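PDB 5NV8: EF-P arginine 32 rhamnosyl-transferase from Pseudomonas putida KT2440, which is a glycosyltransferase of the EarP family of rhamnosyltransferases, with a Rossmann-like mixed sheet flanked by helices. Local coordinates for residues P209-W214 against R339-D344; L190-V195 against Q261-V266. All blocks are in the same frame, centred on the assembly; numbering follows the deposited sequence.

Contact 1 of 2, residues P209-W214 against R339-D344; sequences PQLGNW and RAWNMD
Trp214 and Trp341 both have CG anti to the backbone N (chi1 -164°), and in Trp341, whose side chain sets out away from the other segment, this brings the ring back to the edge of Trp214. The pair is T-shaped, the six-membered ring of Trp214 turning its edge to the face of Trp341, with centroids 5.3 Å apart and planes at 65°; Trp214 CE3 comes closest, 3.9 Å from Trp341 CH2. At the edge of the Trp341 ring, near its plane, sits Gln210 O, 4.0 Å from Trp341 CZ3. That carbonyl also takes the first-turn bond from Trp214 N (3.2 Å).

Gln210 occupies the N-cap position of helix 211-220, and its chain bends at chi2, which lays the amide between the Asn213 side chain and Asp344. Asn213 ND2 reaches Gln210 OE1 at 3.1 Å from above the carbonyl plane, and Met347 N is a second donor to the same oxygen. Gln210 NE2 makes a weak bond of 3.4 Å to Asp344 OD1, amide and carboxylate planes 87° apart. The buried part thus joins an indole pair to an amide whose oxygen is gripped by two donors, while exposed Asp344 probably holds the amide nitrogen only loosely.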
loop_
_atom_site.group_PDB
_atom_site.type_symbol
_atom_site.label_atom_id
_atom_site.label_comp_id
_atom_site.label_asym_id
_atom_site.label_seq_id
_atom_site.Cartn_x
_atom_site.Cartn_y
_atom_site.Cartn_z
ATOM N N PRO A 209 8.883 -13.805 9.792
ATOM C CA PRO A 209 9.977 -14.502 10.482
ATOM C C PRO A 209 11.356 -14.104 9.973
ATOM O O PRO A 209 12.365 -14.675 10.399
ATOM C CB PRO A 209 9.677 -15.982 10.203
ATOM C CG PRO A 209 8.886 -15.975 8.938
ATOM C CD PRO A 209 8.061 -14.719 8.978
ATOM N N GLN A 210 11.415 -13.126 9.066
ATOM C CA GLN A 210 12.678 -12.667 8.508
ATOM C C GLN A 210 12.959 -11.201 8.802
ATOM O O GLN A 210 13.897 -10.636 8.225
ATOM C CB GLN A 210 12.717 -12.918 6.999
ATOM C CG GLN A 210 13.159 -14.324 6.671
ATOM C CD GLN A 210 14.608 -14.397 6.243
ATOM O OE1 GLN A 210 15.312 -13.387 6.206
ATOM N NE2 GLN A 210 15.079 -15.607 5.973
ATOM N N LEU A 211 12.180 -10.571 9.684
ATOM C CA LEU A 211 12.446 -9.183 10.047
ATOM C C LEU A 211 13.831 -9.030 10.664
ATOM O O LEU A 211 14.550 -8.070 10.364
ATOM C CB LEU A 211 11.372 -8.676 11.009
ATOM C CG LEU A 211 11.619 -7.318 11.670
ATOM C CD1 LEU A 211 11.168 -6.176 10.767
ATOM C CD2 LEU A 211 10.919 -7.247 13.017
ATOM N N GLY A 212 14.229 -9.980 11.514
ATOM C CA GLY A 212 15.523 -9.881 12.171
ATOM C C GLY A 212 16.685 -9.891 11.196
ATOM O O GLY A 212 17.652 -9.143 11.363
ATOM N N ASN A 213 16.609 -10.737 10.166
ATOM C CA ASN A 213 17.692 -10.802 9.189
ATOM C C ASN A 213 17.779 -9.518 8.371
ATOM O O ASN A 213 18.878 -9.081 8.008
ATOM C CB ASN A 213 17.507 -12.013 8.273
ATOM C CG ASN A 213 17.732 -13.332 8.993
ATOM O OD1 ASN A 213 18.410 -13.387 10.021
ATOM N ND2 ASN A 213 17.165 -14.405 8.453
ATOM N N TRP A 214 16.635 -8.897 8.074
ATOM C CA TRP A 214 16.644 -7.652 7.310
ATOM C C TRP A 214 17.223 -6.507 8.132
ATOM O O TRP A 214 18.068 -5.747 7.645
ATOM C CB TRP A 214 15.231 -7.311 6.840
ATOM C CG TRP A 214 15.200 -6.290 5.747
ATOM C CD1 TRP A 214 16.223 -5.954 4.911
ATOM C CD2 TRP A 214 14.089 -5.467 5.372
ATOM N NE1 TRP A 214 15.819 -4.976 4.037
ATOM C CE2 TRP A 214 14.512 -4.659 4.298
ATOM C CE3 TRP A 214 12.777 -5.337 5.836
ATOM C CZ2 TRP A 214 13.672 -3.735 3.682
ATOM C CZ3 TRP A 214 11.944 -4.418 5.223
ATOM C CH2 TRP A 214 12.395 -3.629 4.158
ATOM N N ARG A 339 10.177 -12.997 -2.867
ATOM C CA ARG A 339 9.931 -14.350 -2.378
ATOM C C ARG A 339 10.476 -14.529 -0.967
ATOM O O ARG A 339 9.856 -15.205 -0.138
ATOM C CB ARG A 339 10.556 -15.375 -3.323
ATOM C CG ARG A 339 9.836 -15.520 -4.652
ATOM C CD ARG A 339 10.659 -16.341 -5.631
ATOM N NE ARG A 339 9.915 -16.646 -6.849
ATOM C CZ ARG A 339 10.449 -17.203 -7.931
ATOM N NH1 ARG A 339 11.737 -17.518 -7.948
ATOM N NH2 ARG A 339 9.694 -17.446 -8.994
ATOM N N ALA A 340 11.630 -13.922 -0.674
ATOM C CA ALA A 340 12.245 -14.073 0.641
ATOM C C ALA A 340 11.367 -13.489 1.741
ATOM O O ALA A 340 11.235 -14.081 2.819
ATOM C CB ALA A 340 13.622 -13.414 0.645
ATOM N N TRP A 341 10.761 -12.327 1.489
ATOM C CA TRP A 341 9.879 -11.683 2.454
ATOM C C TRP A 341 8.595 -12.466 2.692
ATOM O O TRP A 341 7.886 -12.181 3.665
ATOM C CB TRP A 341 9.554 -10.264 1.974
ATOM C CG TRP A 341 8.969 -9.343 3.011
ATOM C CD1 TRP A 341 7.797 -8.646 2.916
ATOM C CD2 TRP A 341 9.533 -9.003 4.287
ATOM N NE1 TRP A 341 7.595 -7.899 4.051
ATOM C CE2 TRP A 341 8.643 -8.101 4.909
ATOM C CE3 TRP A 341 10.698 -9.376 4.964
ATOM C CZ2 TRP A 341 8.884 -7.569 6.177
ATOM C CZ3 TRP A 341 10.936 -8.846 6.222
ATOM C CH2 TRP A 341 10.032 -7.953 6.815
ATOM N N ASN A 342 8.282 -13.445 1.840
ATOM C CA ASN A 342 7.053 -14.214 1.959
ATOM C C ASN A 342 7.272 -15.712 2.123
ATOM O O ASN A 342 6.321 -16.416 2.482
ATOM C CB ASN A 342 6.154 -13.979 0.732
ATOM C CG ASN A 342 5.613 -12.560 0.663
ATOM O OD1 ASN A 342 4.717 -12.183 1.420
ATOM N ND2 ASN A 342 6.156 -11.767 -0.253
ATOM N N MET A 343 8.484 -16.223 1.874
ATOM C CA MET A 343 8.750 -17.657 1.958
ATOM C C MET A 343 9.958 -17.974 2.835
ATOM O O MET A 343 10.495 -19.085 2.758
ATOM C CB MET A 343 8.935 -18.256 0.559
ATOM C CG MET A 343 7.949 -17.726 -0.477
ATOM S SD MET A 343 8.342 -18.176 -2.179
ATOM C CE MET A 343 8.819 -19.890 -1.984
ATOM N N ASP A 344 10.401 -17.017 3.657
ATOM C CA ASP A 344 11.412 -17.245 4.694
ATOM C C ASP A 344 12.789 -17.556 4.104
ATOM O O ASP A 344 13.488 -18.454 4.575
ATOM C CB ASP A 344 10.973 -18.353 5.660
ATOM C CG ASP A 344 11.646 -18.251 7.013
ATOM O OD1 ASP A 344 12.400 -17.284 7.232
ATOM O OD2 ASP A 344 11.420 -19.138 7.862
#

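Contact 2 of 2, residues L190-V195 against Q261-V266; sequences LGVDLV and QVLPFV. With TRH (2'-deoxy-thymidine-beta-L-rhamnose), chain B.
Gln261 OE1 is held from two sources: His226 NE2 bonds to it, and a water 3.3 Å from Gln261 OE1 donates to it as well. The same water donates to Asp193 O at 3.0 Å, tying the tip of Gln261 to the backbone of the facing loop. His226 is itself placed by that loop, because Val195 N bonds to its ND1. The other half of the amide also turns to the loop: Gln261 NE2 lies 2.8 Å from Gly191 O, but with an N-H...O angle of 125° the bond is weak. Gln261 gets there by stretching out fully, with CG anti to the backbone N (chi1 -170°) and an extended chain beyond.

This belongs to the Rossmann-like part of the molecule. Strand 258-263 runs parallel to strand 225-230, and segment 190-195 is the connection from helix 180-189 to strand 199-203, passing over strands 258-263 and 225-230. Val192 packs against the amide itself and against Leu263. It sets CG2 obliquely against the flat end of Gln261, 3.3 Å from Gln261 OE1, and the same methyl makes an apolar contact with Leu263 CD2 at 3.9 Å; Leu228 of the neighbouring strand supports all three side chains. Farther along, in a second apolar contact, Leu190 CG rests 4.4 Å from Val266 CG1.

Where the strand gives way to loop, the chain enters the ligand pocket. Phe265 lays one face over the base of 2'-deoxy-thymidine-beta-L-rhamnose, its CZ 3.4 Å from ligand N11, an overlap offset toward the rim of the ring. Tyr28 also stacks with Phe265, while Val266 brings CG2 to 4.1 Å from the base oxygen O41.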
loop_
_atom_site.group_PDB
_atom_site.type_symbol
_atom_site.label_atom_id
_atom_site.label_comp_id
_atom_site.label_asym_id
_atom_site.label_seq_id
_atom_site.Cartn_x
_atom_site.Cartn_y
_atom_site.Cartn_z
ATOM N N LEU A 190 5.340 14.933 11.629
ATOM C CA LEU A 190 5.157 13.625 12.245
ATOM C C LEU A 190 6.220 13.314 13.290
ATOM O O LEU A 190 6.320 12.165 13.732
ATOM C CB LEU A 190 5.142 12.534 11.171
ATOM C CG LEU A 190 3.770 12.076 10.666
ATOM C CD1 LEU A 190 2.926 13.258 10.201
ATOM C CD2 LEU A 190 3.921 11.050 9.552
ATOM N N GLY A 191 7.008 14.304 13.697
ATOM C CA GLY A 191 8.053 14.081 14.681
ATOM C C GLY A 191 9.226 13.275 14.163
ATOM O O GLY A 191 9.803 12.476 14.911
ATOM N N VAL A 192 9.595 13.469 12.898
ATOM C CA VAL A 192 10.664 12.717 12.252
ATOM C C VAL A 192 11.781 13.690 11.900
ATOM O O VAL A 192 11.565 14.646 11.146
ATOM C CB VAL A 192 10.169 11.983 10.996
ATOM C CG1 VAL A 192 11.346 11.454 10.187
ATOM C CG2 VAL A 192 9.217 10.857 11.371
ATOM N N ASP A 193 12.972 13.450 12.449
ATOM C CA ASP A 193 14.179 14.189 12.079
ATOM C C ASP A 193 14.974 13.303 11.127
ATOM O O ASP A 193 15.690 12.395 11.558
ATOM C CB ASP A 193 14.995 14.568 13.311
ATOM C CG ASP A 193 16.072 15.593 13.005
ATOM O OD1 ASP A 193 16.292 15.895 11.812
ATOM O OD2 ASP A 193 16.704 16.096 13.958
ATOM N N LEU A 194 14.844 13.576 9.830
ATOM C CA LEU A 194 15.465 12.746 8.806
ATOM C C LEU A 194 16.979 12.718 8.973
ATOM O O LEU A 194 17.623 13.765 9.099
ATOM C CB LEU A 194 15.086 13.274 7.419
ATOM C CG LEU A 194 15.461 12.499 6.151
ATOM C CD1 LEU A 194 16.827 12.924 5.616
ATOM C CD2 LEU A 194 15.403 10.993 6.377
ATOM N N VAL A 195 17.545 11.515 8.983
ATOM C CA VAL A 195 18.995 11.345 9.052
ATOM C C VAL A 195 19.582 11.784 7.715
ATOM O O VAL A 195 19.223 11.220 6.673
ATOM C CB VAL A 195 19.381 9.893 9.383
ATOM C CG1 VAL A 195 20.891 9.749 9.466
ATOM C CG2 VAL A 195 18.733 9.450 10.684
ATOM N N GLN A 261 12.263 3.913 13.991
ATOM C CA GLN A 261 11.331 4.909 14.506
ATOM C C GLN A 261 9.905 4.393 14.400
ATOM O O GLN A 261 9.510 3.865 13.356
ATOM C CB GLN A 261 11.456 6.245 13.762
ATOM C CG GLN A 261 10.684 7.377 14.435
ATOM C CD GLN A 261 11.007 8.751 13.869
ATOM O OE1 GLN A 261 11.530 8.875 12.761
ATOM N NE2 GLN A 261 10.691 9.792 14.632
ATOM N N VAL A 262 9.139 4.567 15.476
ATOM C CA VAL A 262 7.760 4.099 15.563
ATOM C C VAL A 262 6.822 5.266 15.284
ATOM O O VAL A 262 6.909 6.314 15.937
ATOM C CB VAL A 262 7.468 3.480 16.939
ATOM C CG1 VAL A 262 6.198 2.646 16.886
ATOM C CG2 VAL A 262 8.648 2.637 17.403
ATOM N N LEU A 263 5.919 5.082 14.326
ATOM C CA LEU A 263 4.957 6.093 13.915
ATOM C C LEU A 263 3.561 5.771 14.441
ATOM O O LEU A 263 3.243 4.613 14.729
ATOM C CB LEU A 263 4.909 6.201 12.384
ATOM C CG LEU A 263 6.127 6.789 11.671
ATOM C CD1 LEU A 263 5.843 6.945 10.188
ATOM C CD2 LEU A 263 6.522 8.124 12.288
ATOM N N PRO A 264 2.706 6.773 14.590
ATOM C CA PRO A 264 1.304 6.519 14.928
ATOM C C PRO A 264 0.509 6.180 13.671
ATOM O O PRO A 264 1.017 6.218 12.553
ATOM C CB PRO A 264 0.848 7.843 15.541
ATOM C CG PRO A 264 1.674 8.865 14.837
ATOM C CD PRO A 264 3.017 8.215 14.579
ATOM N N PHE A 265 -0.762 5.840 13.877
ATOM C CA PHE A 265 -1.691 5.577 12.778
ATOM C C PHE A 265 -2.351 6.898 12.403
ATOM O O PHE A 265 -3.288 7.349 13.066
ATOM C CB PHE A 265 -2.718 4.525 13.180
ATOM C CG PHE A 265 -3.211 3.687 12.031
ATOM C CD1 PHE A 265 -2.524 2.549 11.641
ATOM C CD2 PHE A 265 -4.363 4.037 11.344
ATOM C CE1 PHE A 265 -2.974 1.777 10.588
ATOM C CE2 PHE A 265 -4.819 3.269 10.289
ATOM C CZ PHE A 265 -4.121 2.138 9.909
ATOM N N VAL A 266 -1.862 7.523 11.333
ATOM C CA VAL A 266 -2.328 8.845 10.922
ATOM C C VAL A 266 -3.569 8.711 10.049
ATOM O O VAL A 266 -4.388 7.807 10.250
ATOM C CB VAL A 266 -1.214 9.616 10.190
ATOM C CG1 VAL A 266 -0.176 10.112 11.185
ATOM C CG2 VAL A 266 -0.561 8.734 9.131
HETATM O O4P TRH B . -3.368 -6.263 5.975
HETATM P P2 TRH B . -4.303 -5.186 5.563
HETATM O O3P TRH B . -4.780 -4.283 6.818
HETATM O O1 TRH B . -5.620 -5.756 4.831
HETATM C C1 TRH B . -5.750 -7.185 4.680
HETATM C C2 TRH B . -6.988 -7.535 3.842
HETATM O O2 TRH B . -8.064 -6.633 4.105
HETATM C C3 TRH B . -7.484 -8.942 4.194
HETATM O O3 TRH B . -8.275 -8.886 5.389
HETATM C C4 TRH B . -6.294 -9.848 4.435
HETATM O O4 TRH B . -5.461 -9.851 3.261
HETATM O OPP TRH B . -3.580 -4.161 4.544
HETATM P P TRH B . -4.465 -3.153 3.672
HETATM O O1P TRH B . -5.391 -3.833 2.731
HETATM O O2P TRH B . -3.448 -2.171 2.895
HETATM O "O5'" TRH B . -5.239 -2.187 4.701
HETATM C "C5'" TRH B . -4.536 -1.126 5.344
HETATM C "C4'" TRH B . -5.414 0.114 5.316
HETATM O "O4'" TRH B . -4.953 0.968 6.398
HETATM C "C3'" TRH B . -5.115 0.897 4.052
HETATM O "O3'" TRH B . -6.101 1.922 3.884
HETATM C "C2'" TRH B . -3.811 1.532 4.477
HETATM C "C1'" TRH B . -4.380 2.125 5.742
HETATM N N11 TRH B . -3.385 2.783 6.617
HETATM C C21 TRH B . -3.638 4.025 7.049
HETATM O O21 TRH B . -4.670 4.601 6.711
HETATM N N31 TRH B . -2.735 4.676 7.884
HETATM C C41 TRH B . -1.560 4.050 8.284
HETATM O O41 TRH B . -0.778 4.649 9.020
HETATM C C51 TRH B . -1.295 2.761 7.842
HETATM C C5A TRH B . -0.124 2.126 8.238
HETATM C C61 TRH B . -2.207 2.119 7.009
HETATM O O HOH W 1 13.634 11.291 13.404
#

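In the fold
Both contacts border the same mixed sheet, with centres 24 Å apart, and strand 199-203 relates them: segment 190-195 leads into it, and segment 209-214 follows it. Contact 1 is the more buried. It joins the start of helix 211-220 to the end of helix 328-343, and its residues also pack on strand 199-203 and helix 347-355. Contact 2 is partly buried and brings a loop without regular structure against strand 258-263. Both use a glutamine amide, set beside an indole pair and a carboxylate in contact 1, and beside aliphatic side chains, a backbone carbonyl and a water in contact 2. Only contact 2 contains residues of the ligand pocket; the Trp341 side chain stays about 11 Å from the ligand.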